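Local atomic coordinates of bifunctional GH43-CE protein (Bacteroides eggerthii, PDB entry 6MLY), a protein that probably hydrolyses beta-1,4-xylosidic links of xylan with its glycosidase domain and carries a carbohydrate esterase domain on the same chain. Residues Phe607-Ala612 with Ser620-Thr625; Ala637-Gly642 with Ile718-Lys723; Met681-Asn686 with Ser744-Glu749; Leu757-Ser762 with Leu778-Asp783. One frame throughout, in Å; residues are numbered along the deposited sequence.

Contact 1 of 4, residues Phe607-Ala612 with Ser620-Thr625; sequences FIRANA and SFIGIT
In the alpha/beta-hydrolase fold of the esterase part, the last turn of helix 596-610 packs on strand 621-627, and Ile608 and Arg609 both meet the same side chain of the strand, Ile622. The evidence is in the terminal methyl: Ile622 CD1 lies 3.5 Å from Arg609 CZ and sits over the centre of one guanidinium face. On the isoleucine side the same methyl, Ile622 CD1, meets Ile608 CG2 at 4.0 Å. Ile622 has CG1 anti to its carbonyl carbon (chi1 -60°) and CD1 extended beyond it, which carries the methyl up to the helix. The backbones stay well apart, 9.0 Å between Ile608 CA and Ile622 CA, a helix-on-sheet spacing bridged by side chains alone. Strand 621-627 is an inner strand of the mixed sheet, lying between strands 546-552 and 671-675, and the helix covers one of its faces. Beyond the methyl, the guanidinium reaches the loop before strand 671-675: NH2 of Arg609 bonds to the carbonyl of Arg668, and NH1 more weakly to that of Ser666. Replacing Arg609 with an alanine would probably leave those carbonyls without their donor and uncover the Ile622 methyl. At the helix end, Phe607 O takes both Asn611 N, at 2.9 Å, and Asn611 ND2, the latter with an N-H...O angle of 160°.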
loop_
_atom_site.group_PDB
_atom_site.type_symbol
_atom_site.label_atom_id
_atom_site.label_comp_id
_atom_site.label_asym_id
_atom_site.label_seq_id
_atom_site.Cartn_x
_atom_site.Cartn_y
_atom_site.Cartn_z
ATOM N N PHE A 607 1.433 18.586 -16.434
ATOM C CA PHE A 607 2.076 17.357 -15.978
ATOM C C PHE A 607 1.590 16.158 -16.806
ATOM O O PHE A 607 2.391 15.307 -17.200
ATOM C CB PHE A 607 1.815 17.135 -14.486
ATOM C CG PHE A 607 2.394 15.857 -13.942
ATOM C CD1 PHE A 607 3.718 15.795 -13.538
ATOM C CD2 PHE A 607 1.621 14.709 -13.852
ATOM C CE1 PHE A 607 4.254 14.616 -13.043
ATOM C CE2 PHE A 607 2.162 13.531 -13.356
ATOM C CZ PHE A 607 3.474 13.487 -12.953
ATOM N N ILE A 608 0.276 16.108 -17.049
ATOM C CA ILE A 608 -0.395 14.988 -17.711
ATOM C C ILE A 608 0.185 14.777 -19.115
ATOM O O ILE A 608 0.383 13.641 -19.534
ATOM C CB ILE A 608 -1.921 15.224 -17.741
ATOM C CG1 ILE A 608 -2.540 15.037 -16.353
ATOM C CG2 ILE A 608 -2.614 14.355 -18.783
ATOM C CD1 ILE A 608 -2.208 13.712 -15.699
ATOM N N ARG A 609 0.419 15.874 -19.839
ATOM C CA ARG A 609 0.901 15.806 -21.210
ATOM C C ARG A 609 2.364 15.354 -21.192
ATOM O O ARG A 609 2.764 14.488 -21.966
ATOM C CB ARG A 609 0.715 17.156 -21.915
ATOM C CG ARG A 609 -0.737 17.498 -22.233
ATOM C CD ARG A 609 -0.897 18.454 -23.403
ATOM N NE ARG A 609 -2.278 18.556 -23.851
ATOM C CZ ARG A 609 -3.194 19.370 -23.322
ATOM N NH1 ARG A 609 -2.907 20.078 -22.243
ATOM N NH2 ARG A 609 -4.397 19.473 -23.871
ATOM N N ALA A 610 3.138 15.931 -20.269
ATOM C CA ALA A 610 4.573 15.733 -20.185
ATOM C C ALA A 610 4.898 14.285 -19.792
ATOM O O ALA A 610 5.940 13.754 -20.189
ATOM C CB ALA A 610 5.156 16.715 -19.201
ATOM N N ASN A 611 4.003 13.660 -19.014
ATOM C CA ASN A 611 4.189 12.298 -18.524
ATOM C C ASN A 611 3.181 11.348 -19.184
ATOM O O ASN A 611 2.917 10.267 -18.663
ATOM C CB ASN A 611 4.090 12.250 -16.997
ATOM C CG ASN A 611 5.287 12.880 -16.315
ATOM O OD1 ASN A 611 6.201 12.175 -15.868
ATOM N ND2 ASN A 611 5.299 14.203 -16.253
ATOM N N ALA A 612 2.665 11.734 -20.358
ATOM C CA ALA A 612 1.556 11.031 -21.019
ATOM C C ALA A 612 1.969 9.600 -21.395
ATOM O O ALA A 612 1.278 8.637 -21.044
ATOM C CB ALA A 612 1.103 11.812 -22.229
ATOM N N SER A 620 -4.479 13.881 -26.818
ATOM C CA SER A 620 -5.167 14.537 -27.917
ATOM C C SER A 620 -6.524 15.043 -27.408
ATOM O O SER A 620 -7.098 15.962 -27.981
ATOM C CB SER A 620 -5.314 13.622 -29.111
ATOM O OG SER A 620 -6.312 12.635 -28.889
ATOM N N PHE A 621 -7.005 14.423 -26.321
ATOM C CA PHE A 621 -8.207 14.822 -25.613
ATOM C C PHE A 621 -7.950 14.822 -24.098
ATOM O O PHE A 621 -7.581 13.795 -23.525
ATOM C CB PHE A 621 -9.359 13.879 -25.966
ATOM C CG PHE A 621 -10.690 14.251 -25.360
ATOM C CD1 PHE A 621 -11.564 15.094 -26.031
ATOM C CD2 PHE A 621 -11.070 13.757 -24.121
ATOM C CE1 PHE A 621 -12.790 15.431 -25.476
ATOM C CE2 PHE A 621 -12.295 14.100 -23.567
ATOM C CZ PHE A 621 -13.153 14.935 -24.246
ATOM N N ILE A 622 -8.160 15.986 -23.468
ATOM C CA ILE A 622 -8.229 16.133 -22.010
ATOM C C ILE A 622 -9.526 16.880 -21.647
ATOM O O ILE A 622 -9.617 18.106 -21.797
ATOM C CB ILE A 622 -6.980 16.861 -21.473
ATOM C CG1 ILE A 622 -5.691 16.096 -21.800
ATOM C CG2 ILE A 622 -7.117 17.129 -19.980
ATOM C CD1 ILE A 622 -4.421 16.774 -21.334
ATOM N N GLY A 623 -10.534 16.137 -21.173
ATOM C CA GLY A 623 -11.737 16.731 -20.576
ATOM C C GLY A 623 -11.463 17.207 -19.158
ATOM O O GLY A 623 -10.398 16.939 -18.615
ATOM N N ILE A 624 -12.423 17.915 -18.556
ATOM C CA ILE A 624 -12.293 18.394 -17.178
ATOM C C ILE A 624 -13.684 18.735 -16.638
ATOM O O ILE A 624 -14.532 19.232 -17.372
ATOM C CB ILE A 624 -11.335 19.601 -17.091
ATOM C CG1 ILE A 624 -11.011 19.970 -15.641
ATOM C CG2 ILE A 624 -11.885 20.794 -17.861
ATOM C CD1 ILE A 624 -9.800 20.863 -15.491
ATOM N N THR A 625 -13.889 18.472 -15.345
ATOM C CA THR A 625 -15.182 18.644 -14.700
ATOM C C THR A 625 -14.984 18.810 -13.189
ATOM O O THR A 625 -13.892 18.613 -12.675
ATOM C CB THR A 625 -16.109 17.475 -15.056
ATOM O OG1 THR A 625 -17.371 17.670 -14.418
ATOM C CG2 THR A 625 -15.535 16.132 -14.657
#

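Contact 2 of 4, residues Ala637-Gly642 with Ile718-Lys723; sequences AGTTNG and ITYIDK. With NA (sodium ion), chain H.
Thr639 and Tyr720 bring their carbonyl oxygens together on a sodium ion, and this joins the C-terminal part of helix 629-639 to the loop before strand 727-733. Thr639 O and Tyr720 O are 2.8 Å apart, a separation explained by the shared metal: sodium lies 2.4 Å from Thr639 O and 2.3 Å from Tyr720 O. Asp722 OD1 joins at 2.5 Å from the sodium, and Asp725 completes the protein ligands. The tight part is beside the ion. Thr640 CG2 lies over one face of the Tyr720 ring in a CH-pi contact, 3.8 Å from the centroid and 25° off its normal, while Thr719 CB covers the opposite face near the rim. Thr639 CG2 packs against Ile721 CG1 at 3.8 Å. The threonine hydroxyls are used elsewhere, Thr639 OG1 on the carbonyl of Pro717 and Thr640 OG1 on that of Leu636; Tyr720 OH reaches Leu714 O. Whereas Thr639, Thr640 and Tyr720 are buried, the looser side has Ile721 and Asp722 partly exposed, and Asp722 is joined to segment 637-642 only through the sodium. Two neutral carbonyls and two carboxylates make an all-oxygen shell, so the cation probably offsets the acidic charge and ties the two segments together.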
loop_
_atom_site.group_PDB
_atom_site.type_symbol
_atom_site.label_atom_id
_atom_site.label_comp_id
_atom_site.label_asym_id
_atom_site.label_seq_id
_atom_site.Cartn_x
_atom_site.Cartn_y
_atom_site.Cartn_z
ATOM N N ALA A 637 -10.622 27.275 -16.349
ATOM C CA ALA A 637 -9.646 26.544 -17.157
ATOM C C ALA A 637 -10.112 26.480 -18.617
ATOM O O ALA A 637 -9.314 26.673 -19.525
ATOM C CB ALA A 637 -9.445 25.163 -16.589
ATOM N N GLY A 638 -11.409 26.207 -18.817
ATOM C CA GLY A 638 -12.055 26.128 -20.141
ATOM C C GLY A 638 -11.914 27.403 -20.966
ATOM O O GLY A 638 -11.590 27.346 -22.156
ATOM N N THR A 639 -12.143 28.560 -20.339
ATOM C CA THR A 639 -12.211 29.814 -21.088
ATOM C C THR A 639 -10.816 30.438 -21.252
ATOM O O THR A 639 -10.665 31.374 -22.050
ATOM C CB THR A 639 -13.223 30.799 -20.478
ATOM O OG1 THR A 639 -12.804 31.203 -19.177
ATOM C CG2 THR A 639 -14.618 30.224 -20.381
ATOM N N THR A 640 -9.803 29.919 -20.544
ATOM C CA THR A 640 -8.478 30.571 -20.510
ATOM C C THR A 640 -7.416 29.760 -21.275
ATOM O O THR A 640 -6.226 30.054 -21.171
ATOM C CB THR A 640 -8.063 30.884 -19.067
ATOM O OG1 THR A 640 -8.005 29.666 -18.325
ATOM C CG2 THR A 640 -9.013 31.861 -18.408
ATOM N N ASN A 641 -7.855 28.790 -22.085
ATOM C CA ASN A 641 -7.002 28.136 -23.077
ATOM C C ASN A 641 -6.142 29.185 -23.791
ATOM O O ASN A 641 -6.650 29.984 -24.564
ATOM C CB ASN A 641 -7.815 27.362 -24.121
ATOM C CG ASN A 641 -8.182 25.958 -23.685
ATOM O OD1 ASN A 641 -7.621 25.426 -22.728
ATOM N ND2 ASN A 641 -9.107 25.337 -24.398
ATOM N N GLY A 642 -4.837 29.167 -23.515
ATOM C CA GLY A 642 -3.863 29.967 -24.237
ATOM C C GLY A 642 -3.652 31.334 -23.613
ATOM O O GLY A 642 -2.945 32.161 -24.181
ATOM N N ILE A 718 -16.491 33.921 -17.346
ATOM C CA ILE A 718 -17.215 34.645 -18.416
ATOM C C ILE A 718 -16.257 35.611 -19.133
ATOM O O ILE A 718 -16.265 35.698 -20.353
ATOM C CB ILE A 718 -18.475 35.361 -17.869
ATOM C CG1 ILE A 718 -19.599 34.367 -17.555
ATOM C CG2 ILE A 718 -18.941 36.453 -18.820
ATOM C CD1 ILE A 718 -20.856 34.993 -16.978
ATOM N N THR A 719 -15.428 36.317 -18.360
ATOM C CA THR A 719 -14.456 37.289 -18.864
ATOM C C THR A 719 -13.739 36.782 -20.127
ATOM O O THR A 719 -13.497 37.564 -21.038
ATOM C CB THR A 719 -13.431 37.634 -17.773
ATOM O OG1 THR A 719 -14.167 38.131 -16.654
ATOM C CG2 THR A 719 -12.396 38.654 -18.199
ATOM N N TYR A 720 -13.404 35.487 -20.176
ATOM C CA TYR A 720 -12.413 34.954 -21.120
ATOM C C TYR A 720 -13.064 34.114 -22.232
ATOM O O TYR A 720 -12.358 33.365 -22.916
ATOM C CB TYR A 720 -11.378 34.119 -20.353
ATOM C CG TYR A 720 -10.794 34.794 -19.134
ATOM C CD1 TYR A 720 -9.718 35.661 -19.246
ATOM C CD2 TYR A 720 -11.317 34.577 -17.869
ATOM C CE1 TYR A 720 -9.186 36.301 -18.139
ATOM C CE2 TYR A 720 -10.793 35.206 -16.752
ATOM C CZ TYR A 720 -9.722 36.071 -16.886
ATOM O OH TYR A 720 -9.190 36.701 -15.801
ATOM N N ILE A 721 -14.386 34.239 -22.422
ATOM C CA ILE A 721 -15.132 33.442 -23.423
ATOM C C ILE A 721 -14.890 34.009 -24.830
ATOM O O ILE A 721 -14.985 35.216 -25.057
ATOM C CB ILE A 721 -16.644 33.404 -23.126
ATOM C CG1 ILE A 721 -16.962 32.830 -21.745
ATOM C CG2 ILE A 721 -17.376 32.643 -24.223
ATOM C CD1 ILE A 721 -18.418 32.984 -21.349
ATOM N N ASP A 722 -14.645 33.105 -25.784
ATOM C CA ASP A 722 -14.479 33.452 -27.183
ATOM C C ASP A 722 -14.965 32.264 -28.023
ATOM O O ASP A 722 -15.378 31.250 -27.472
ATOM C CB ASP A 722 -13.033 33.877 -27.461
ATOM C CG ASP A 722 -12.051 32.726 -27.541
ATOM O OD1 ASP A 722 -11.275 32.537 -26.572
ATOM O OD2 ASP A 722 -12.061 32.035 -28.577
ATOM N N LYS A 723 -14.888 32.401 -29.350
ATOM C CA LYS A 723 -15.507 31.468 -30.305
ATOM C C LYS A 723 -14.734 30.137 -30.322
ATOM O O LYS A 723 -15.311 29.082 -30.603
ATOM C CB LYS A 723 -15.555 32.071 -31.718
ATOM C CG LYS A 723 -15.795 33.577 -31.818
ATOM C CD LYS A 723 -17.192 34.012 -31.417
ATOM C CE LYS A 723 -17.350 35.518 -31.307
ATOM N NZ LYS A 723 -18.774 35.927 -31.233
HETATM NA NA NA H . -10.668 32.538 -24.166
#

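Contact 3 of 4, residues Met681-Asn686 with Ser744-Glu749; sequences MTRMEN and SIFFSE
Loop 681-686, which has no regular secondary structure, passes helix 741-752 with its nearest approach at Arg683 CA and Phe746 CA, 9.7 Å apart, so the contact is made by these two side chains. The guanidinium of Arg683 lies on one face of the Phe746 ring as a cation-pi stack. Three measurements support this: Arg683 CZ is 3.7 Å from the centroid of the Phe746 ring, the line between them is 14° off the ring normal, and the two planes are inclined by 26°. The tilt brings the NH1 branch down over the ring centre, whereas NH2 of Arg683 stands further off, 3.8 Å from Phe746 CG. The arginine chain is bent at its third torsion (chi3 -81°), which turns the flat head onto the ring. The guanidinium also has an ionic partner: Arg683 NE forms a salt bridge with Asp680, whose carboxylate also accepts a hydrogen bond from Thr682 OG1. Within the helix, Ser748 OG donates to Ser744 O from above the carbonyl plane, beside the backbone bond from Ser748 N to the same oxygen. An alanine in place of Phe746 removes the aromatic face, and the guanidinium would probably be freer to turn, steered mainly by Asp680. The pair belongs to the protein surface, joining the loop that follows strand 671-675 to helix 741-752. Asp680 probably offsets the arginine's positive charge, while the electron-rich ring face adds a favourable cation-pi interaction at this partly exposed position.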
loop_
_atom_site.group_PDB
_atom_site.type_symbol
_atom_site.label_atom_id
_atom_site.label_comp_id
_atom_site.label_asym_id
_atom_site.label_seq_id
_atom_site.Cartn_x
_atom_site.Cartn_y
_atom_site.Cartn_z
ATOM N N MET A 681 -18.893 36.417 -8.737
ATOM C CA MET A 681 -19.050 36.678 -7.311
ATOM C C MET A 681 -19.511 38.126 -7.092
ATOM O O MET A 681 -19.851 38.499 -5.969
ATOM C CB MET A 681 -17.752 36.426 -6.534
ATOM C CG MET A 681 -17.035 35.129 -6.899
ATOM S SD MET A 681 -18.123 33.692 -7.100
ATOM C CE MET A 681 -17.068 32.667 -8.125
ATOM N N THR A 682 -19.544 38.927 -8.168
ATOM C CA THR A 682 -20.098 40.286 -8.126
ATOM C C THR A 682 -21.629 40.221 -8.027
ATOM O O THR A 682 -22.266 41.209 -7.666
ATOM C CB THR A 682 -19.665 41.123 -9.338
ATOM O OG1 THR A 682 -20.354 40.648 -10.492
ATOM C CG2 THR A 682 -18.175 41.082 -9.598
ATOM N N ARG A 683 -22.205 39.057 -8.355
ATOM C CA ARG A 683 -23.643 38.824 -8.288
ATOM C C ARG A 683 -23.926 37.473 -7.620
ATOM O O ARG A 683 -24.842 36.753 -8.023
ATOM C CB ARG A 683 -24.232 38.882 -9.701
ATOM C CG ARG A 683 -23.926 40.181 -10.436
ATOM C CD ARG A 683 -24.592 40.263 -11.788
ATOM N NE ARG A 683 -23.860 39.529 -12.807
ATOM C CZ ARG A 683 -24.421 38.894 -13.829
ATOM N NH1 ARG A 683 -25.736 38.788 -13.913
ATOM N NH2 ARG A 683 -23.662 38.358 -14.764
ATOM N N MET A 684 -23.139 37.149 -6.585
ATOM C CA MET A 684 -23.249 35.881 -5.866
ATOM C C MET A 684 -24.360 35.971 -4.815
ATOM O O MET A 684 -24.961 34.954 -4.474
ATOM C CB MET A 684 -21.933 35.520 -5.173
ATOM C CG MET A 684 -21.830 34.048 -4.806
ATOM S SD MET A 684 -21.766 32.953 -6.248
ATOM C CE MET A 684 -22.840 31.636 -5.687
ATOM N N GLU A 685 -24.606 37.185 -4.305
ATOM C CA GLU A 685 -25.590 37.441 -3.251
ATOM C C GLU A 685 -26.891 37.930 -3.896
ATOM O O GLU A 685 -26.901 38.974 -4.555
ATOM C CB GLU A 685 -25.045 38.477 -2.261
ATOM C CG GLU A 685 -25.473 38.251 -0.817
ATOM C CD GLU A 685 -26.921 38.595 -0.503
ATOM O OE1 GLU A 685 -27.284 39.789 -0.582
ATOM O OE2 GLU A 685 -27.685 37.666 -0.175
ATOM N N ASN A 686 -27.977 37.168 -3.708
ATOM C CA ASN A 686 -29.322 37.550 -4.177
ATOM C C ASN A 686 -29.281 37.853 -5.686
ATOM O O ASN A 686 -30.005 38.709 -6.181
ATOM C CB ASN A 686 -29.880 38.718 -3.348
ATOM C CG ASN A 686 -31.076 38.337 -2.498
ATOM O OD1 ASN A 686 -32.172 38.875 -2.677
ATOM N ND2 ASN A 686 -30.882 37.414 -1.571
ATOM N N SER A 744 -25.135 29.478 -12.906
ATOM C CA SER A 744 -25.017 28.601 -14.067
ATOM C C SER A 744 -25.628 29.263 -15.313
ATOM O O SER A 744 -25.032 29.190 -16.390
ATOM C CB SER A 744 -25.624 27.244 -13.799
ATOM O OG SER A 744 -24.653 26.354 -13.264
ATOM N N ILE A 745 -26.785 29.926 -15.154
ATOM C CA ILE A 745 -27.542 30.510 -16.289
ATOM C C ILE A 745 -26.790 31.723 -16.860
ATOM O O ILE A 745 -26.659 31.842 -18.077
ATOM C CB ILE A 745 -28.994 30.850 -15.892
ATOM C CG1 ILE A 745 -29.747 29.606 -15.412
ATOM C CG2 ILE A 745 -29.715 31.524 -17.050
ATOM C CD1 ILE A 745 -31.055 29.891 -14.716
ATOM N N PHE A 746 -26.299 32.607 -15.982
ATOM C CA PHE A 746 -25.374 33.677 -16.375
ATOM C C PHE A 746 -24.288 33.116 -17.303
ATOM O O PHE A 746 -23.987 33.700 -18.336
ATOM C CB PHE A 746 -24.670 34.311 -15.168
ATOM C CG PHE A 746 -25.529 35.069 -14.184
ATOM C CD1 PHE A 746 -26.804 35.508 -14.512
ATOM C CD2 PHE A 746 -25.032 35.377 -12.923
ATOM C CE1 PHE A 746 -27.571 36.209 -13.595
ATOM C CE2 PHE A 746 -25.802 36.084 -12.010
ATOM C CZ PHE A 746 -27.070 36.501 -12.348
ATOM N N PHE A 747 -23.702 31.981 -16.909
ATOM C CA PHE A 747 -22.570 31.379 -17.602
ATOM C C PHE A 747 -23.028 30.782 -18.941
ATOM O O PHE A 747 -22.420 31.043 -19.972
ATOM C CB PHE A 747 -21.886 30.353 -16.690
ATOM C CG PHE A 747 -20.628 29.723 -17.239
ATOM C CD1 PHE A 747 -19.648 30.493 -17.846
ATOM C CD2 PHE A 747 -20.413 28.359 -17.126
ATOM C CE1 PHE A 747 -18.490 29.910 -18.340
ATOM C CE2 PHE A 747 -19.249 27.777 -17.612
ATOM C CZ PHE A 747 -18.291 28.554 -18.222
ATOM N N SER A 748 -24.096 29.981 -18.917
ATOM C CA SER A 748 -24.581 29.311 -20.128
ATOM C C SER A 748 -25.017 30.330 -21.194
ATOM O O SER A 748 -24.816 30.082 -22.380
ATOM C CB SER A 748 -25.681 28.326 -19.823
ATOM O OG SER A 748 -26.261 28.580 -18.558
ATOM N N GLU A 749 -25.591 31.469 -20.784
ATOM C CA GLU A 749 -26.007 32.505 -21.754
ATOM C C GLU A 749 -24.761 33.116 -22.408
ATOM O O GLU A 749 -24.705 33.261 -23.625
ATOM C CB GLU A 749 -26.880 33.599 -21.122
ATOM C CG GLU A 749 -28.318 33.181 -20.852
ATOM C CD GLU A 749 -29.087 32.600 -22.030
ATOM O OE1 GLU A 749 -29.831 33.375 -22.719
ATOM O OE2 GLU A 749 -28.982 31.370 -22.239
#

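Contact 4 of 4, residues Leu757-Ser762 with Leu778-Asp783; sequences LEEFIS and LKKMID
Lys780 reaches across from helix 775-789 to touch Glu759 and Ile761 of strand 757-763; the nearest CA atoms, those of Ile761 and Lys780, are 9.5 Å apart. The ionic part is a salt bridge at the end of the lysine: Lys780 NZ donates to Glu759 OE2 over 3.2 Å, meeting the oxygen on its syn side and 24° out of the carboxylate plane. Both chains are extended beyond CG and cross at about a right angle, so the ammonium group arrives from across the glutamate. The apolar part uses the lysine's methylenes, with Ile761 CD1 at 3.6 Å from Lys780 CD. Ile761 holds CG1 anti to its carbonyl carbon (chi1 -57°), and CD1 extends from there toward the helix. Next to this pair, Glu758 forms a salt bridge of its own with Arg787, further along the same helix. In the backbone, Glu759 and Ile761 are hydrogen-bonded to Val730, and Ile761 also to His732, of the parallel strand 727-733. The last modelled helix packed beside the final strand of a mainly parallel sheet, with a lysine of apolar stem and ionic tip at the surface edge, fits the closing beta-alpha unit of the alpha/beta-hydrolase fold.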
loop_
_atom_site.group_PDB
_atom_site.type_symbol
_atom_site.label_atom_id
_atom_site.label_comp_id
_atom_site.label_asym_id
_atom_site.label_seq_id
_atom_site.Cartn_x
_atom_site.Cartn_y
_atom_site.Cartn_z
ATOM N N LEU A 757 -21.761 26.762 -25.500
ATOM C CA LEU A 757 -22.664 25.899 -24.752
ATOM C C LEU A 757 -23.201 24.786 -25.663
ATOM O O LEU A 757 -23.865 25.054 -26.671
ATOM C CB LEU A 757 -23.810 26.737 -24.178
ATOM C CG LEU A 757 -24.713 26.005 -23.187
ATOM C CD1 LEU A 757 -23.969 25.730 -21.887
ATOM C CD2 LEU A 757 -25.984 26.795 -22.923
ATOM N N GLU A 758 -22.890 23.539 -25.291
ATOM C CA GLU A 758 -23.483 22.336 -25.888
ATOM C C GLU A 758 -24.902 22.143 -25.334
ATOM O O GLU A 758 -25.826 21.837 -26.086
ATOM C CB GLU A 758 -22.616 21.107 -25.593
ATOM C CG GLU A 758 -23.281 19.764 -25.878
ATOM C CD GLU A 758 -22.989 19.127 -27.228
ATOM O OE1 GLU A 758 -22.194 19.701 -28.004
ATOM O OE2 GLU A 758 -23.552 18.044 -27.493
ATOM N N GLU A 759 -25.055 22.306 -24.014
ATOM C CA GLU A 759 -26.294 21.994 -23.328
ATOM C C GLU A 759 -26.282 22.587 -21.914
ATOM O O GLU A 759 -25.303 22.441 -21.187
ATOM C CB GLU A 759 -26.461 20.477 -23.271
ATOM C CG GLU A 759 -27.869 20.017 -22.949
ATOM C CD GLU A 759 -28.014 18.505 -22.920
ATOM O OE1 GLU A 759 -26.997 17.805 -23.162
ATOM O OE2 GLU A 759 -29.132 18.026 -22.647
ATOM N N PHE A 760 -27.384 23.254 -21.546
ATOM C CA PHE A 760 -27.685 23.617 -20.161
ATOM C C PHE A 760 -28.730 22.636 -19.614
ATOM O O PHE A 760 -29.748 22.398 -20.270
ATOM C CB PHE A 760 -28.174 25.065 -20.064
ATOM C CG PHE A 760 -28.761 25.431 -18.724
ATOM C CD1 PHE A 760 -27.960 25.503 -17.596
ATOM C CD2 PHE A 760 -30.115 25.689 -18.585
ATOM C CE1 PHE A 760 -28.500 25.830 -16.362
ATOM C CE2 PHE A 760 -30.653 26.018 -17.349
ATOM C CZ PHE A 760 -29.845 26.092 -16.241
ATOM N N ILE A 761 -28.463 22.073 -18.424
ATOM C CA ILE A 761 -29.322 21.044 -17.809
ATOM C C ILE A 761 -29.829 21.536 -16.450
ATOM O O ILE A 761 -29.051 21.734 -15.525
ATOM C CB ILE A 761 -28.583 19.701 -17.682
ATOM C CG1 ILE A 761 -28.070 19.221 -19.042
ATOM C CG2 ILE A 761 -29.474 18.664 -17.012
ATOM C CD1 ILE A 761 -27.253 17.953 -18.980
ATOM N N SER A 762 -31.155 21.687 -16.349
ATOM C CA SER A 762 -31.826 22.235 -15.184
ATOM C C SER A 762 -32.639 21.130 -14.498
ATOM O O SER A 762 -33.764 20.835 -14.912
ATOM C CB SER A 762 -32.688 23.407 -15.590
ATOM O OG SER A 762 -33.041 24.195 -14.466
ATOM N N LEU A 778 -25.543 12.260 -15.080
ATOM C CA LEU A 778 -24.243 11.587 -15.145
ATOM C C LEU A 778 -24.004 11.068 -16.570
ATOM O O LEU A 778 -22.968 11.343 -17.161
ATOM C CB LEU A 778 -24.213 10.448 -14.116
ATOM C CG LEU A 778 -22.830 9.953 -13.690
ATOM C CD1 LEU A 778 -22.127 10.976 -12.806
ATOM C CD2 LEU A 778 -22.939 8.619 -12.966
ATOM N N LYS A 779 -24.993 10.353 -17.119
ATOM C CA LYS A 779 -24.892 9.706 -18.435
ATOM C C LYS A 779 -24.640 10.747 -19.539
ATOM O O LYS A 779 -23.975 10.444 -20.533
ATOM C CB LYS A 779 -26.163 8.901 -18.728
ATOM C CG LYS A 779 -26.084 7.957 -19.924
ATOM C CD LYS A 779 -27.371 7.884 -20.723
ATOM C CE LYS A 779 -27.303 6.924 -21.894
ATOM N NZ LYS A 779 -26.375 7.394 -22.950
ATOM N N LYS A 780 -25.176 11.962 -19.373
ATOM C CA LYS A 780 -25.011 13.013 -20.373
ATOM C C LYS A 780 -23.576 13.548 -20.349
ATOM O O LYS A 780 -23.050 13.934 -21.387
ATOM C CB LYS A 780 -26.030 14.135 -20.161
ATOM C CG LYS A 780 -27.375 13.886 -20.828
ATOM C CD LYS A 780 -28.411 14.914 -20.480
ATOM C CE LYS A 780 -29.723 14.691 -21.196
ATOM N NZ LYS A 780 -30.674 15.789 -20.905
ATOM N N MET A 781 -22.960 13.567 -19.163
ATOM C CA MET A 781 -21.556 13.964 -19.005
ATOM C C MET A 781 -20.662 13.032 -19.835
ATOM O O MET A 781 -19.776 13.488 -20.564
ATOM C CB MET A 781 -21.122 13.897 -17.537
ATOM C CG MET A 781 -19.707 14.388 -17.305
ATOM S SD MET A 781 -19.214 14.277 -15.576
ATOM C CE MET A 781 -19.013 12.503 -15.417
ATOM N N ILE A 782 -20.920 11.725 -19.707
ATOM C CA ILE A 782 -20.154 10.672 -20.369
ATOM C C ILE A 782 -20.324 10.810 -21.890
ATOM O O ILE A 782 -19.337 10.857 -22.626
ATOM C CB ILE A 782 -20.588 9.280 -19.858
ATOM C CG1 ILE A 782 -20.483 9.155 -18.334
ATOM C CG2 ILE A 782 -19.811 8.175 -20.558
ATOM C CD1 ILE A 782 -19.144 9.564 -17.764
ATOM N N ASP A 783 -21.580 10.892 -22.344
ATOM C CA ASP A 783 -21.923 10.902 -23.770
ATOM C C ASP A 783 -21.307 12.123 -24.467
ATOM O O ASP A 783 -20.937 12.040 -25.643
ATOM C CB ASP A 783 -23.439 10.869 -23.969
ATOM C CG ASP A 783 -24.060 9.512 -23.690
ATOM O OD1 ASP A 783 -23.305 8.574 -23.378
ATOM O OD2 ASP A 783 -25.297 9.404 -23.793
#

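All four contacts lie in the esterase part, around one mixed sheet. Along the chain contact 1 closes before contact 2 opens, the segments of contacts 2 and 3 alternate, and contact 4 closes last. Strand 621-627 of contact 1 leads directly into helix 629-639 of contact 2, their centres 18 Å apart, through a turn that fits a nucleophile elbow. Contacts 2 and 3 are closest, 16 Å between centres, and pack through Ile718 on Phe746 and Phe747. Helix 741-752 of contact 3 runs on to strand 757-763 of contact 4, where Ser748 meets Leu757. Contacts 1 and 4 touch where Thr625 meets Met781 of helix 775-789; strand 621-627 carries helix 596-610 on its other face.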